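Local coordinates for protein transcriptional regulator, LacI family (Corynebacterium glutamicum, PDB 3H5T) that activates transcription of the inositol phosphate synthase gene in response to inositol, binding a palindromic promoter motif and regulating cell wall biogenesis, at residues A[69-79]-A[102-111]. Numbering follows the deposited sequence.
Sequences GAIGVLLTEDL and TQLTLIPASP
Thr102 reaches Ile71 just ahead of the paired strands: its methyl, CG2, lies 3.7 Å from Ile71 CG2, the two side chains crossing at about a right angle. Gln103 then opens the parallel ladder, its O accepting from Ile71 N at 2.9 Å while its CB rests against that of Ala70. Leu104 holds CG anti to its backbone N (chi1 -179°), which brings CD1 toward strand 70-75, 3.5 Å from Val73 CG2 and also against Ile71 CG1. Thr105 is bonded through both its backbone N and its O, N giving to Ile71 O and O taking from Val73 N. On the face shared with Leu104, Leu106 sets CD2 beside Val73 CB and offers CB to Leu79 CD1, which comes across it at 3.5 Å. Ile107 repeats the double backbone grip, N to Val73 O and O from Leu75 N, the latter nearly straight at 175°. The ring of Pro108 meets Leu79 CD1 through CG; its backbone N does not face 70-75, so the proline leaves the ladder unbroken. Ala109 N closes the ladder on Leu75 O at 2.7 Å, and Pro111 CB packs on Thr76 O. Strand 103-108 is one edge of the sheet within this chain, and 70-75 also pairs with 132-135. With the intervening helices this forms the beta-alpha-beta crossover of a periplasmic-binding-protein-like domain: six backbone bonds set the parallel register, while mainly apolar side-chain contacts add packing rather than polar specificity.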
ATOM      1  N   GLY A  69     -23.547   8.816   0.499  1.00 39.37           N
ATOM      2  CA  GLY A  69     -23.631   7.476   1.064  1.00 34.66           C
ATOM      3  C   GLY A  69     -22.318   7.056   1.709  1.00 32.20           C
ATOM      4  O   GLY A  69     -21.664   7.867   2.361  1.00 31.75           O
ATOM      5  N   ALA A  70     -21.921   5.798   1.539  1.00 28.62           N
ATOM      6  CA  ALA A  70     -20.659   5.332   2.111  1.00 27.51           C
ATOM      7  C   ALA A  70     -19.978   4.281   1.249  1.00 26.47           C
ATOM      8  O   ALA A  70     -20.645   3.519   0.559  1.00 27.46           O
ATOM      9  CB  ALA A  70     -20.885   4.774   3.514  1.00 25.33           C
ATOM     10  N   ILE A  71     -18.646   4.258   1.282  1.00 25.97           N
ATOM     11  CA  ILE A  71     -17.872   3.268   0.532  1.00 25.16           C
ATOM     12  C   ILE A  71     -17.018   2.474   1.517  1.00 25.52           C
ATOM     13  O   ILE A  71     -16.630   2.987   2.571  1.00 24.96           O
ATOM     14  CB  ILE A  71     -16.941   3.919  -0.536  1.00 23.72           C
ATOM     15  CG1 ILE A  71     -15.847   4.739   0.140  1.00 22.77           C
ATOM     16  CG2 ILE A  71     -17.763   4.800  -1.482  1.00 21.64           C
ATOM     17  CD1 ILE A  71     -14.828   5.329  -0.829  1.00 22.15           C
ATOM     18  N   GLY A  72     -16.738   1.220   1.184  1.00 26.06           N
ATOM     19  CA  GLY A  72     -15.937   0.391   2.068  1.00 24.46           C
ATOM     20  C   GLY A  72     -14.590  -0.030   1.503  1.00 25.01           C
ATOM     21  O   GLY A  72     -14.281   0.197   0.326  1.00 22.82           O
ATOM     22  N   VAL A  73     -13.777  -0.638   2.366  1.00 23.91           N
ATOM     23  CA  VAL A  73     -12.464  -1.133   1.989  1.00 22.41           C
ATOM     24  C   VAL A  73     -12.292  -2.476   2.690  1.00 23.75           C
ATOM     25  O   VAL A  73     -12.237  -2.542   3.920  1.00 24.83           O
ATOM     26  CB  VAL A  73     -11.340  -0.174   2.432  1.00 22.30           C
ATOM     27  CG1 VAL A  73      -9.975  -0.736   2.021  1.00 19.63           C
ATOM     28  CG2 VAL A  73     -11.553   1.188   1.802  1.00 22.27           C
ATOM     29  N   LEU A  74     -12.229  -3.545   1.903  1.00 22.59           N
ATOM     30  CA  LEU A  74     -12.076  -4.872   2.458  1.00 22.34           C
ATOM     31  C   LEU A  74     -10.608  -5.133   2.690  1.00 25.59           C
ATOM     32  O   LEU A  74      -9.807  -5.110   1.760  1.00 27.76           O
ATOM     33  CB  LEU A  74     -12.644  -5.924   1.514  1.00 19.12           C
ATOM     34  CG  LEU A  74     -12.684  -7.335   2.106  1.00 16.40           C
ATOM     35  CD1 LEU A  74     -14.096  -7.892   2.011  1.00 16.34           C
ATOM     36  CD2 LEU A  74     -11.692  -8.215   1.382  1.00 13.87           C
ATOM     37  N   LEU A  75     -10.267  -5.382   3.946  1.00 27.85           N
ATOM     38  CA  LEU A  75      -8.893  -5.637   4.345  1.00 28.00           C
ATOM     39  C   LEU A  75      -8.813  -7.075   4.857  1.00 27.53           C
ATOM     40  O   LEU A  75      -9.485  -7.444   5.822  1.00 26.87           O
ATOM     41  CB  LEU A  75      -8.495  -4.648   5.461  1.00 30.49           C
ATOM     42  CG  LEU A  75      -7.014  -4.331   5.691  1.00 32.23           C
ATOM     43  CD1 LEU A  75      -6.437  -3.725   4.441  1.00 34.92           C
ATOM     44  CD2 LEU A  75      -6.854  -3.353   6.829  1.00 33.60           C
ATOM     45  N   THR A  76      -7.996  -7.890   4.205  1.00 26.41           N
ATOM     46  CA  THR A  76      -7.841  -9.275   4.619  1.00 24.11           C
ATOM     47  C   THR A  76      -6.774  -9.348   5.743  1.00 23.55           C
ATOM     48  O   THR A  76      -5.928 -10.241   5.788  1.00 21.89           O
ATOM     49  CB  THR A  76      -7.496 -10.153   3.373  1.00 23.81           C
ATOM     50  OG1 THR A  76      -7.949 -11.485   3.602  1.00 26.99           O
ATOM     51  CG2 THR A  76      -6.011 -10.162   3.075  1.00 20.71           C
ATOM     52  N   GLU A  77      -6.857  -8.383   6.659  1.00 23.85           N
ATOM     53  CA  GLU A  77      -5.948  -8.258   7.804  1.00 25.44           C
ATOM     54  C   GLU A  77      -6.722  -7.759   9.013  1.00 26.92           C
ATOM     55  O   GLU A  77      -7.901  -7.423   8.908  1.00 28.21           O
ATOM     56  CB  GLU A  77      -4.852  -7.213   7.540  1.00 23.63           C
ATOM     57  CG  GLU A  77      -4.004  -7.430   6.324  1.00 22.01           C
ATOM     58  CD  GLU A  77      -3.243  -8.717   6.397  1.00 24.51           C
ATOM     59  OE1 GLU A  77      -3.187  -9.304   7.500  1.00 23.57           O
ATOM     60  OE2 GLU A  77      -2.696  -9.138   5.354  1.00 25.29           O
ATOM     61  N   ASP A  78      -6.046  -7.700  10.160  1.00 28.35           N
ATOM     62  CA  ASP A  78      -6.657  -7.169  11.373  1.00 27.20           C
ATOM     63  C   ASP A  78      -6.877  -5.676  11.104  1.00 25.05           C
ATOM     64  O   ASP A  78      -6.062  -5.027  10.437  1.00 22.94           O
ATOM     65  CB  ASP A  78      -5.722  -7.322  12.578  1.00 31.85           C
ATOM     66  CG  ASP A  78      -5.686  -8.741  13.122  1.00 39.44           C
ATOM     67  OD1 ASP A  78      -6.778  -9.321  13.337  1.00 42.27           O
ATOM     68  OD2 ASP A  78      -4.568  -9.269  13.350  1.00 39.78           O
ATOM     69  N   LEU A  79      -7.976  -5.138  11.617  1.00 22.15           N
ATOM     70  CA  LEU A  79      -8.301  -3.729  11.440  1.00 21.91           C
ATOM     71  C   LEU A  79      -7.148  -2.793  11.802  1.00 21.38           C
ATOM     72  O   LEU A  79      -7.084  -1.671  11.298  1.00 18.72           O
ATOM     73  CB  LEU A  79      -9.515  -3.367  12.292  1.00 24.56           C
ATOM     74  CG  LEU A  79     -10.211  -2.069  11.912  1.00 26.42           C
ATOM     75  CD1 LEU A  79     -10.651  -2.137  10.454  1.00 26.89           C
ATOM     76  CD2 LEU A  79     -11.403  -1.857  12.825  1.00 30.02           C
ATOM     77  N   THR A 102     -17.642  11.366   1.902  1.00 31.88           N
ATOM     78  CA  THR A 102     -18.152  10.000   1.894  1.00 29.05           C
ATOM     79  C   THR A 102     -17.635   9.201   3.091  1.00 27.37           C
ATOM     80  O   THR A 102     -16.427   9.159   3.348  1.00 25.93           O
ATOM     81  CB  THR A 102     -17.711   9.246   0.612  1.00 29.80           C
ATOM     82  OG1 THR A 102     -18.269   9.882  -0.543  1.00 30.20           O
ATOM     83  CG2 THR A 102     -18.159   7.797   0.662  1.00 29.79           C
ATOM     84  N   GLN A 103     -18.549   8.559   3.815  1.00 24.90           N
ATOM     85  CA  GLN A 103     -18.156   7.740   4.954  1.00 22.47           C
ATOM     86  C   GLN A 103     -17.305   6.601   4.395  1.00 20.40           C
ATOM     87  O   GLN A 103     -17.620   6.058   3.344  1.00 19.15           O
ATOM     88  CB  GLN A 103     -19.391   7.173   5.664  1.00 22.27           C
ATOM     89  CG  GLN A 103     -20.288   8.222   6.311  1.00 23.30           C
ATOM     90  CD  GLN A 103     -21.560   7.633   6.911  1.00 24.18           C
ATOM     91  OE1 GLN A 103     -21.522   6.658   7.664  1.00 23.92           O
ATOM     92  NE2 GLN A 103     -22.693   8.239   6.592  1.00 24.79           N
ATOM     93  N   LEU A 104     -16.219   6.266   5.085  1.00 21.44           N
ATOM     94  CA  LEU A 104     -15.314   5.190   4.667  1.00 21.27           C
ATOM     95  C   LEU A 104     -15.380   4.069   5.701  1.00 20.61           C
ATOM     96  O   LEU A 104     -15.024   4.257   6.853  1.00 22.71           O
ATOM     97  CB  LEU A 104     -13.876   5.714   4.554  1.00 21.90           C
ATOM     98  CG  LEU A 104     -12.789   4.724   4.105  1.00 23.19           C
ATOM     99  CD1 LEU A 104     -13.223   4.040   2.822  1.00 23.95           C
ATOM    100  CD2 LEU A 104     -11.466   5.450   3.898  1.00 20.84           C
ATOM    101  N   THR A 105     -15.847   2.904   5.283  1.00 20.95           N
ATOM    102  CA  THR A 105     -15.994   1.773   6.183  1.00 20.16           C
ATOM    103  C   THR A 105     -14.960   0.682   5.963  1.00 22.18           C
ATOM    104  O   THR A 105     -14.956   0.017   4.922  1.00 23.23           O
ATOM    105  CB  THR A 105     -17.397   1.180   6.029  1.00 18.69           C
ATOM    106  OG1 THR A 105     -18.352   2.131   6.505  1.00 17.63           O
ATOM    107  CG2 THR A 105     -17.538  -0.118   6.797  1.00 17.91           C
ATOM    108  N   LEU A 106     -14.085   0.502   6.948  1.00 22.69           N
ATOM    109  CA  LEU A 106     -13.053  -0.523   6.877  1.00 22.83           C
ATOM    110  C   LEU A 106     -13.684  -1.847   7.287  1.00 23.38           C
ATOM    111  O   LEU A 106     -14.318  -1.937   8.342  1.00 23.51           O
ATOM    112  CB  LEU A 106     -11.902  -0.167   7.815  1.00 24.91           C
ATOM    113  CG  LEU A 106     -11.240   1.186   7.545  1.00 25.80           C
ATOM    114  CD1 LEU A 106     -10.221   1.479   8.627  1.00 24.87           C
ATOM    115  CD2 LEU A 106     -10.578   1.165   6.179  1.00 27.20           C
ATOM    116  N   ILE A 107     -13.517  -2.860   6.438  1.00 22.69           N
ATOM    117  CA  ILE A 107     -14.086  -4.191   6.664  1.00 21.37           C
ATOM    118  C   ILE A 107     -12.963  -5.197   6.925  1.00 23.00           C
ATOM    119  O   ILE A 107     -12.218  -5.550   6.007  1.00 24.77           O
ATOM    120  CB  ILE A 107     -14.887  -4.685   5.410  1.00 19.44           C
ATOM    121  CG1 ILE A 107     -15.784  -3.571   4.864  1.00 18.74           C
ATOM    122  CG2 ILE A 107     -15.766  -5.862   5.765  1.00 16.66           C
ATOM    123  CD1 ILE A 107     -16.382  -3.901   3.492  1.00 14.36           C
ATOM    124  N   PRO A 108     -12.829  -5.672   8.173  1.00 21.91           N
ATOM    125  CA  PRO A 108     -11.803  -6.640   8.570  1.00 21.52           C
ATOM    126  C   PRO A 108     -12.167  -8.061   8.145  1.00 22.32           C
ATOM    127  O   PRO A 108     -13.068  -8.666   8.718  1.00 23.85           O
ATOM    128  CB  PRO A 108     -11.777  -6.522  10.098  1.00 22.19           C
ATOM    129  CG  PRO A 108     -12.421  -5.204  10.388  1.00 24.60           C
ATOM    130  CD  PRO A 108     -13.515  -5.142   9.359  1.00 24.28           C
ATOM    131  N   ALA A 109     -11.462  -8.604   7.160  1.00 21.02           N
ATOM    132  CA  ALA A 109     -11.752  -9.953   6.699  1.00 20.37           C
ATOM    133  C   ALA A 109     -10.645 -10.904   7.111  1.00 22.19           C
ATOM    134  O   ALA A 109      -9.467 -10.630   6.884  1.00 24.81           O
ATOM    135  CB  ALA A 109     -11.910  -9.962   5.195  1.00 19.22           C
ATOM    136  N   SER A 110     -11.013 -12.027   7.713  1.00 21.73           N
ATOM    137  CA  SER A 110     -10.009 -12.992   8.140  1.00 22.72           C
ATOM    138  C   SER A 110      -9.335 -13.694   6.966  1.00 22.74           C
ATOM    139  O   SER A 110      -9.998 -14.118   6.017  1.00 20.37           O
ATOM    140  CB  SER A 110     -10.626 -14.053   9.048  1.00 23.67           C
ATOM    141  OG  SER A 110      -9.668 -15.066   9.321  1.00 24.72           O
ATOM    142  N   PRO A 111      -7.999 -13.813   7.017  1.00 23.42           N
ATOM    143  CA  PRO A 111      -7.207 -14.468   5.969  1.00 23.75           C
ATOM    144  C   PRO A 111      -6.981 -15.961   6.230  1.00 24.38           C
ATOM    145  O   PRO A 111      -6.283 -16.629   5.472  1.00 23.27           O
ATOM    146  CB  PRO A 111      -5.905 -13.681   5.994  1.00 23.19           C
ATOM    147  CG  PRO A 111      -5.744 -13.398   7.449  1.00 22.68           C
ATOM    148  CD  PRO A 111      -7.137 -12.962   7.859  1.00 23.15           C
TER